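Local coordinates for putative nucleoprotein (Infectious salmon anemia virus, PDB 4EWC) that encapsidates the negative-strand viral RNA genome, shielding it from nucleases and forming the ribonucleoprotein that serves as template for transcription and replication, at residues A[412-420]-A[496-504]. Numbering follows the deposited sequence.
Sequences FMKNGEDAC and NVRYEARPE
Arg-502 reaches across to the carbonyl oxygen of Lys-414 and grips it side-on with two nitrogens: NE donates at 2.7 Å, in the carbonyl plane on a lone pair, while NH2, at 2.8 Å, comes from above that plane. A bend at chi3 (-79°) turns the guanidinium edge toward this oxygen. Two waters bridge the segments nearby. One accepts from Gly-416 N and donates to Glu-500 O, satisfying both; the other accepts from Arg-502 N and, weakly, from the side-chain amide ND2 of Asn-415. Asn-415 OD1 accepts from Glu-417 N at 3.0 Å in an Asx turn, and weakly from Lys-414 NZ. That turn rests on Tyr-499, whose ring carries Glu-417 N and CA over one face, with CE2 3.4 Å from Glu-417 CA. The Glu-417 side chain runs alongside the ring in the same direction, bringing OE2 to 3.2 Å from Tyr-499 OH. Further along, Cys-420 SG sits at the ring edge, and its CB packs 3.5 Å from Val-497 CG1. Strand 499-500 pairs antiparallel with strand 568-574, whereas Glu-500 bonds outside the contact, OE2 to Thr-570 OG1 of its own chain and OE1 to Ser-521 OG of the second subunit. Within the C-terminal region of this orthomyxovirus nucleoprotein, an arginine on a backbone carbonyl and two water bridges thus hold the loop and start of helix 417-425 against strand 499-500 and the loop after it, with Tyr-499 as the packing surface.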
loop_
_atom_site.group_PDB
_atom_site.type_symbol
_atom_site.label_atom_id
_atom_site.label_comp_id
_atom_site.label_asym_id
_atom_site.label_seq_id
_atom_site.Cartn_x
_atom_site.Cartn_y
_atom_site.Cartn_z
ATOM N N PHE A 412 5.132 -27.939 0.869
ATOM C CA PHE A 412 5.057 -26.719 0.052
ATOM C C PHE A 412 3.620 -26.348 -0.281
ATOM O O PHE A 412 3.393 -25.389 -1.005
ATOM C CB PHE A 412 5.839 -26.896 -1.241
ATOM C CG PHE A 412 7.307 -27.182 -1.036
ATOM C CD1 PHE A 412 8.091 -26.356 -0.235
ATOM C CD2 PHE A 412 7.905 -28.274 -1.656
ATOM C CE1 PHE A 412 9.448 -26.616 -0.069
ATOM C CE2 PHE A 412 9.242 -28.533 -1.492
ATOM C CZ PHE A 412 10.022 -27.704 -0.702
HETATM N N MSE A 413 2.666 -27.132 0.230
HETATM C CA MSE A 413 1.245 -26.912 -0.012
HETATM C C MSE A 413 0.589 -26.018 1.043
HETATM O O MSE A 413 -0.157 -25.109 0.695
HETATM C CB MSE A 413 0.482 -28.239 -0.069
HETATM C CG MSE A 413 0.928 -29.231 -1.136
HETATM SE SE MSE A 413 0.791 -28.673 -3.011
HETATM C CE MSE A 413 -1.136 -28.425 -3.171
ATOM N N LYS A 414 0.865 -26.283 2.321
ATOM C CA LYS A 414 0.188 -25.581 3.421
ATOM C C LYS A 414 0.509 -24.081 3.508
ATOM O O LYS A 414 -0.360 -23.283 3.838
ATOM C CB LYS A 414 0.467 -26.239 4.780
ATOM C CG LYS A 414 1.926 -26.095 5.268
ATOM C CD LYS A 414 2.125 -26.541 6.724
ATOM C CE LYS A 414 3.589 -26.897 7.016
ATOM N NZ LYS A 414 4.531 -25.718 7.066
ATOM N N ASN A 415 1.755 -23.716 3.233
ATOM C CA ASN A 415 2.191 -22.329 3.245
ATOM C C ASN A 415 3.606 -22.201 2.680
ATOM O O ASN A 415 4.134 -23.150 2.105
ATOM C CB ASN A 415 2.079 -21.704 4.638
ATOM C CG ASN A 415 2.847 -22.481 5.704
ATOM O OD1 ASN A 415 4.003 -22.877 5.504
ATOM N ND2 ASN A 415 2.208 -22.689 6.849
ATOM N N GLY A 416 4.221 -21.036 2.845
ATOM C CA GLY A 416 5.539 -20.799 2.284
ATOM C C GLY A 416 6.723 -20.942 3.227
ATOM O O GLY A 416 7.827 -20.536 2.874
ATOM N N GLU A 417 6.497 -21.523 4.406
ATOM C CA GLU A 417 7.561 -21.668 5.414
ATOM C C GLU A 417 8.809 -22.405 4.916
ATOM O O GLU A 417 9.914 -21.908 5.035
ATOM C CB GLU A 417 7.056 -22.357 6.680
ATOM C CG GLU A 417 8.114 -22.485 7.752
ATOM C CD GLU A 417 7.557 -23.001 9.074
ATOM O OE1 GLU A 417 7.629 -24.221 9.315
ATOM O OE2 GLU A 417 7.059 -22.185 9.876
ATOM N N ASP A 418 8.624 -23.591 4.371
ATOM C CA ASP A 418 9.739 -24.349 3.887
ATOM C C ASP A 418 10.366 -23.658 2.701
ATOM O O ASP A 418 11.588 -23.655 2.553
ATOM C CB ASP A 418 9.332 -25.791 3.562
ATOM C CG ASP A 418 8.827 -26.537 4.787
ATOM O OD1 ASP A 418 9.184 -26.146 5.921
ATOM O OD2 ASP A 418 8.062 -27.510 4.627
ATOM N N ALA A 419 9.551 -23.051 1.857
ATOM C CA ALA A 419 10.104 -22.251 0.756
ATOM C C ALA A 419 10.987 -21.125 1.283
ATOM O O ALA A 419 12.056 -20.897 0.745
ATOM C CB ALA A 419 9.016 -21.712 -0.147
ATOM N N CYS A 420 10.562 -20.433 2.336
ATOM C CA CYS A 420 11.409 -19.369 2.872
ATOM C C CYS A 420 12.710 -19.914 3.523
ATOM O O CYS A 420 13.772 -19.287 3.424
ATOM C CB CYS A 420 10.644 -18.449 3.817
ATOM S SG CYS A 420 9.239 -17.544 3.051
ATOM N N ASN A 496 15.274 -12.237 5.236
ATOM C CA ASN A 496 14.166 -11.291 5.393
ATOM C C ASN A 496 12.956 -11.572 4.494
ATOM O O ASN A 496 11.943 -10.867 4.571
ATOM C CB ASN A 496 14.642 -9.838 5.235
ATOM C CG ASN A 496 15.937 -9.579 5.982
ATOM O OD1 ASN A 496 16.295 -10.324 6.905
ATOM N ND2 ASN A 496 16.650 -8.529 5.589
ATOM N N VAL A 497 13.055 -12.602 3.659
ATOM C CA VAL A 497 11.902 -13.105 2.912
ATOM C C VAL A 497 10.790 -13.511 3.906
ATOM O O VAL A 497 11.059 -13.726 5.077
ATOM C CB VAL A 497 12.317 -14.304 2.037
ATOM C CG1 VAL A 497 12.376 -15.561 2.872
ATOM C CG2 VAL A 497 11.382 -14.494 0.866
ATOM N N ARG A 498 9.544 -13.580 3.446
ATOM C CA ARG A 498 8.398 -13.866 4.323
ATOM C C ARG A 498 7.249 -14.576 3.626
ATOM O O ARG A 498 7.087 -14.467 2.417
ATOM C CB ARG A 498 7.859 -12.581 4.939
ATOM C CG ARG A 498 8.530 -12.163 6.223
ATOM C CD ARG A 498 7.844 -10.952 6.761
ATOM N NE ARG A 498 7.884 -10.907 8.213
ATOM C CZ ARG A 498 7.362 -9.926 8.943
ATOM N NH1 ARG A 498 6.766 -8.887 8.339
ATOM N NH2 ARG A 498 7.446 -9.988 10.278
ATOM N N TYR A 499 6.430 -15.283 4.393
ATOM C CA TYR A 499 5.249 -15.939 3.818
ATOM C C TYR A 499 3.984 -15.531 4.563
ATOM O O TYR A 499 4.034 -15.188 5.739
ATOM C CB TYR A 499 5.423 -17.478 3.781
ATOM C CG TYR A 499 5.330 -18.151 5.129
ATOM C CD1 TYR A 499 4.108 -18.567 5.618
ATOM C CD2 TYR A 499 6.461 -18.361 5.914
ATOM C CE1 TYR A 499 3.994 -19.159 6.838
ATOM C CE2 TYR A 499 6.363 -18.964 7.151
ATOM C CZ TYR A 499 5.119 -19.365 7.610
ATOM O OH TYR A 499 4.970 -19.973 8.837
ATOM N N GLU A 500 2.854 -15.542 3.869
ATOM C CA GLU A 500 1.578 -15.187 4.495
ATOM C C GLU A 500 1.014 -16.348 5.328
ATOM O O GLU A 500 0.923 -17.482 4.846
ATOM C CB GLU A 500 0.547 -14.756 3.437
ATOM C CG GLU A 500 -0.881 -14.615 3.978
ATOM C CD GLU A 500 -1.876 -14.058 2.952
ATOM O OE1 GLU A 500 -1.774 -14.363 1.748
ATOM O OE2 GLU A 500 -2.779 -13.301 3.352
ATOM N N ALA A 501 0.652 -16.059 6.576
ATOM C CA ALA A 501 -0.002 -17.052 7.410
ATOM C C ALA A 501 -1.327 -17.382 6.766
ATOM O O ALA A 501 -2.007 -16.504 6.266
ATOM C CB ALA A 501 -0.223 -16.536 8.823
ATOM N N ARG A 502 -1.673 -18.655 6.754
ATOM C CA ARG A 502 -2.948 -19.074 6.252
ATOM C C ARG A 502 -3.987 -18.740 7.319
ATOM O O ARG A 502 -3.843 -19.129 8.468
ATOM C CB ARG A 502 -2.903 -20.569 5.943
ATOM C CG ARG A 502 -4.041 -21.033 5.082
ATOM C CD ARG A 502 -4.004 -22.525 4.904
ATOM N NE ARG A 502 -3.035 -22.960 3.906
ATOM C CZ ARG A 502 -3.235 -22.916 2.590
ATOM N NH1 ARG A 502 -4.365 -22.426 2.086
ATOM N NH2 ARG A 502 -2.297 -23.362 1.770
ATOM N N PRO A 503 -5.029 -17.988 6.947
ATOM C CA PRO A 503 -6.031 -17.559 7.934
ATOM C C PRO A 503 -6.984 -18.691 8.350
ATOM O O PRO A 503 -7.306 -19.536 7.507
ATOM C CB PRO A 503 -6.803 -16.468 7.197
ATOM C CG PRO A 503 -6.642 -16.795 5.735
ATOM C CD PRO A 503 -5.306 -17.485 5.585
ATOM N N GLU A 504 -7.417 -18.721 9.614
ATOM C CA GLU A 504 -8.416 -19.706 10.050
ATOM C C GLU A 504 -9.499 -19.108 10.954
ATOM O O GLU A 504 -10.078 -19.809 11.795
ATOM C CB GLU A 504 -7.751 -20.892 10.744
HETATM O O HOH W 1 -0.322 -20.961 8.245
HETATM O O HOH W 2 2.453 -18.574 2.869
#